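Local coordinates for ribonuclease (PDB 1PYL), which belongs to the small microbial ribonucleases, compact single-chain proteins built on a mixed beta sheet packed against one helix, at residues A[6-11]-A[91-96]. Sequence-based numbering, arbitrary orientation. Where two conformers were deposited one is given.
Sequences ADVCRT and QEIDPR
V8 sits in parallel register with I93 and is gripped through both its backbone groups: its N donates to E92 O at 2.9 Å, and its O accepts from D94 N at 2.8 Å. Strand 6-9 thereby pairs with strand 91-94 at the edge of the mixed sheet, with E92 N on A6 O before this pair and R10 N on D94 O (3.1 Å) after it.

On the face carrying V8, Q91 and I93, Q91 CB packs 3.8 Å from V8 CG1. This methyl stands between the backbone N and carbonyl carbon of V8 (chi1 57°), which brings it 4.0 Å from I93 CG1. L13 covers both V8 and I93 here, while L21 of helix 15-26 reaches I93 and R10. Farther along, R10 NE and P95 O share a water, and R10 NH1 bonds Q18 OE1.

The other face carries D7, C9, E92 and D94, three of them acidic. D7 has more than one conformer, and in one of them its carboxylate comes near that of D94. D94 OD1 accepts R96 N from above the carboxylate plane, closing an Asx turn, and R96 NH1 bridges to D94 OD2 at 3.0 Å. R96 probably neutralises much of the charge on D94, which would ease any repulsion from D7 in that conformer, while the C9-C97 disulfide joins the end of strand 6-9 to the C-terminal residue, just past strand 91-94.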
ATOM      1  N   ALA A   6       0.642   6.771  12.176  1.00 22.97           N
ATOM      2  CA  ALA A   6       1.655   5.940  12.781  1.00 23.00           C
ATOM      3  C   ALA A   6       2.643   5.477  11.689  1.00 22.06           C
ATOM      4  O   ALA A   6       2.272   5.369  10.526  1.00 21.83           O
ATOM      5  CB  ALA A   6       0.999   4.737  13.432  1.00 23.86           C
ATOM      6  N   ASP A   7       3.871   5.211  12.097  1.00 22.02           N
ATOM      7  CA  ASP A   7       4.910   4.726  11.201  1.00 22.78           C
ATOM      8  C   ASP A   7       5.171   3.221  11.420  1.00 20.28           C
ATOM      9  O   ASP A   7       5.019   2.688  12.525  1.00 21.55           O
ATOM     10  CB  ASP A   7       6.186   5.590  11.328  1.00 25.87           C
ATOM     11  CG  ASP A   7       7.273   4.871  12.030  0.50 28.09           C
ATOM     12  OD1 ASP A   7       8.283   4.514  11.385  0.50 33.98           O
ATOM     13  OD2 ASP A   7       7.231   4.633  13.248  0.50 33.78           O
ATOM     14  N   VAL A   8       5.551   2.545  10.351  1.00 17.42           N
ATOM     15  CA  VAL A   8       6.010   1.174  10.433  1.00 16.29           C
ATOM     16  C   VAL A   8       7.299   1.039   9.645  1.00 16.58           C
ATOM     17  O   VAL A   8       7.370   1.478   8.496  1.00 16.67           O
ATOM     18  CB  VAL A   8       4.949   0.186   9.935  1.00 16.70           C
ATOM     19  CG1 VAL A   8       4.479   0.440   8.491  1.00 17.20           C
ATOM     20  CG2 VAL A   8       5.425  -1.262  10.109  1.00 17.83           C
ATOM     21  N   CYS A   9       8.317   0.467  10.260  1.00 16.35           N
ATOM     22  CA  CYS A   9       9.562   0.192   9.552  1.00 16.69           C
ATOM     23  C   CYS A   9       9.328  -0.816   8.462  1.00 17.03           C
ATOM     24  O   CYS A   9       8.628  -1.793   8.644  1.00 16.78           O
ATOM     25  CB  CYS A   9      10.604  -0.368  10.518  1.00 18.06           C
ATOM     26  SG  CYS A   9      11.268   0.847  11.653  1.00 22.17           S
ATOM     27  N   ARG A  10       9.955  -0.597   7.301  1.00 17.00           N
ATOM     28  CA  ARG A  10       9.833  -1.530   6.214  1.00 19.06           C
ATOM     29  C   ARG A  10      10.165  -2.962   6.637  1.00 19.55           C
ATOM     30  O   ARG A  10       9.464  -3.893   6.273  1.00 19.59           O
ATOM     31  CB  ARG A  10      10.737  -1.048   5.053  1.00 19.34           C
ATOM     32  CG  ARG A  10      10.513  -1.814   3.786  1.00 22.90           C
ATOM     33  CD  ARG A  10      11.403  -3.002   3.602  1.00 24.58           C
ATOM     34  NE  ARG A  10      12.812  -2.622   3.473  1.00 27.50           N
ATOM     35  CZ  ARG A  10      13.801  -3.489   3.501  1.00 30.34           C
ATOM     36  NH1 ARG A  10      13.565  -4.783   3.631  1.00 30.80           N
ATOM     37  NH2 ARG A  10      15.044  -3.055   3.369  1.00 32.67           N
ATOM     38  N   THR A  11      11.221  -3.148   7.438  1.00 20.16           N
ATOM     39  CA  THR A  11      11.609  -4.521   7.800  1.00 21.59           C
ATOM     40  C   THR A  11      10.662  -5.179   8.798  1.00 20.87           C
ATOM     41  O   THR A  11      10.777  -6.372   9.037  1.00 22.78           O
ATOM     42  CB  THR A  11      13.017  -4.582   8.432  1.00 22.40           C
ATOM     43  OG1 THR A  11      13.044  -3.812   9.631  1.00 23.11           O
ATOM     44  CG2 THR A  11      14.079  -3.968   7.519  1.00 24.64           C
ATOM     45  N   GLN A  91      -0.709   2.974   8.070  1.00 17.07           N
ATOM     46  CA  GLN A  91       0.569   3.325   8.632  1.00 17.14           C
ATOM     47  C   GLN A  91       1.467   3.787   7.514  1.00 17.00           C
ATOM     48  O   GLN A  91       1.468   3.190   6.441  1.00 17.88           O
ATOM     49  CB  GLN A  91       1.186   2.131   9.339  1.00 17.63           C
ATOM     50  CG  GLN A  91       0.403   1.655  10.547  0.50 20.15           C
ATOM     51  CD  GLN A  91       0.771   0.246  10.933  0.50 22.76           C
ATOM     52  OE1 GLN A  91       1.874   0.007  11.410  0.50 25.27           O
ATOM     53  NE2 GLN A  91      -0.137  -0.685  10.728  0.50 24.74           N
ATOM     54  N   GLU A  92       2.239   4.827   7.743  1.00 16.28           N
ATOM     55  CA  GLU A  92       3.260   5.214   6.744  1.00 16.43           C
ATOM     56  C   GLU A  92       4.484   4.362   6.895  1.00 16.65           C
ATOM     57  O   GLU A  92       4.984   4.149   7.991  1.00 17.56           O
ATOM     58  CB  GLU A  92       3.646   6.694   6.855  1.00 19.06           C
ATOM     59  CG  GLU A  92       4.394   7.164   5.605  1.00 23.45           C
ATOM     60  CD  GLU A  92       4.466   8.674   5.418  1.00 29.55           C
ATOM     61  OE1 GLU A  92       4.945   9.105   4.339  1.00 35.12           O
ATOM     62  OE2 GLU A  92       4.044   9.409   6.312  1.00 32.88           O
ATOM     63  N   ILE A  93       4.979   3.861   5.775  1.00 15.54           N
ATOM     64  CA  ILE A  93       6.157   2.988   5.762  1.00 16.95           C
ATOM     65  C   ILE A  93       7.402   3.826   5.815  1.00 17.29           C
ATOM     66  O   ILE A  93       7.567   4.776   5.041  1.00 18.42           O
ATOM     67  CB  ILE A  93       6.152   2.058   4.523  1.00 17.14           C
ATOM     68  CG1 ILE A  93       4.938   1.137   4.560  1.00 17.34           C
ATOM     69  CG2 ILE A  93       7.470   1.210   4.450  1.00 18.84           C
ATOM     70  CD1 ILE A  93       4.576   0.414   3.260  1.00 17.61           C
ATOM     71  N   ASP A  94       8.286   3.482   6.756  1.00 18.22           N
ATOM     72  CA  ASP A  94       9.565   4.171   6.956  1.00 19.34           C
ATOM     73  C   ASP A  94      10.610   3.321   6.266  1.00 20.18           C
ATOM     74  O   ASP A  94      10.961   2.254   6.723  1.00 19.33           O
ATOM     75  CB  ASP A  94       9.880   4.324   8.438  1.00 19.79           C
ATOM     76  CG  ASP A  94      11.109   5.153   8.707  1.00 22.34           C
ATOM     77  OD1 ASP A  94      11.921   5.367   7.801  1.00 25.67           O
ATOM     78  OD2 ASP A  94      11.329   5.589   9.845  1.00 27.47           O
ATOM     79  N   PRO A  95      11.124   3.799   5.141  1.00 22.23           N
ATOM     80  CA  PRO A  95      12.061   3.012   4.359  1.00 22.97           C
ATOM     81  C   PRO A  95      13.429   2.831   5.020  1.00 23.06           C
ATOM     82  O   PRO A  95      14.208   2.003   4.561  1.00 25.60           O
ATOM     83  CB  PRO A  95      12.215   3.858   3.065  1.00 23.66           C
ATOM     84  CG  PRO A  95      11.870   5.242   3.473  1.00 25.09           C
ATOM     85  CD  PRO A  95      10.867   5.123   4.544  1.00 22.55           C
ATOM     86  N   ARG A  96      13.705   3.600   6.057  1.00 24.51           N
ATOM     87  CA  ARG A  96      15.036   3.684   6.666  1.00 25.68           C
ATOM     88  C   ARG A  96      15.308   2.572   7.686  1.00 25.73           C
ATOM     89  O   ARG A  96      16.446   2.405   8.151  1.00 27.37           O
ATOM     90  CB  ARG A  96      15.201   5.023   7.395  1.00 26.78           C
ATOM     91  CG  ARG A  96      15.016   6.278   6.521  1.00 30.62           C
ATOM     92  CD  ARG A  96      14.976   7.566   7.284  1.00 36.12           C
ATOM     93  NE  ARG A  96      13.818   7.689   8.173  1.00 39.54           N
ATOM     94  CZ  ARG A  96      13.845   8.131   9.435  1.00 43.67           C
ATOM     95  NH1 ARG A  96      12.712   8.190  10.115  1.00 45.77           N
ATOM     96  NH2 ARG A  96      14.979   8.522  10.036  1.00 45.79           N
TER
HETATM   97  O   HOH W   1      13.338   0.240   2.723  1.00 32.01           O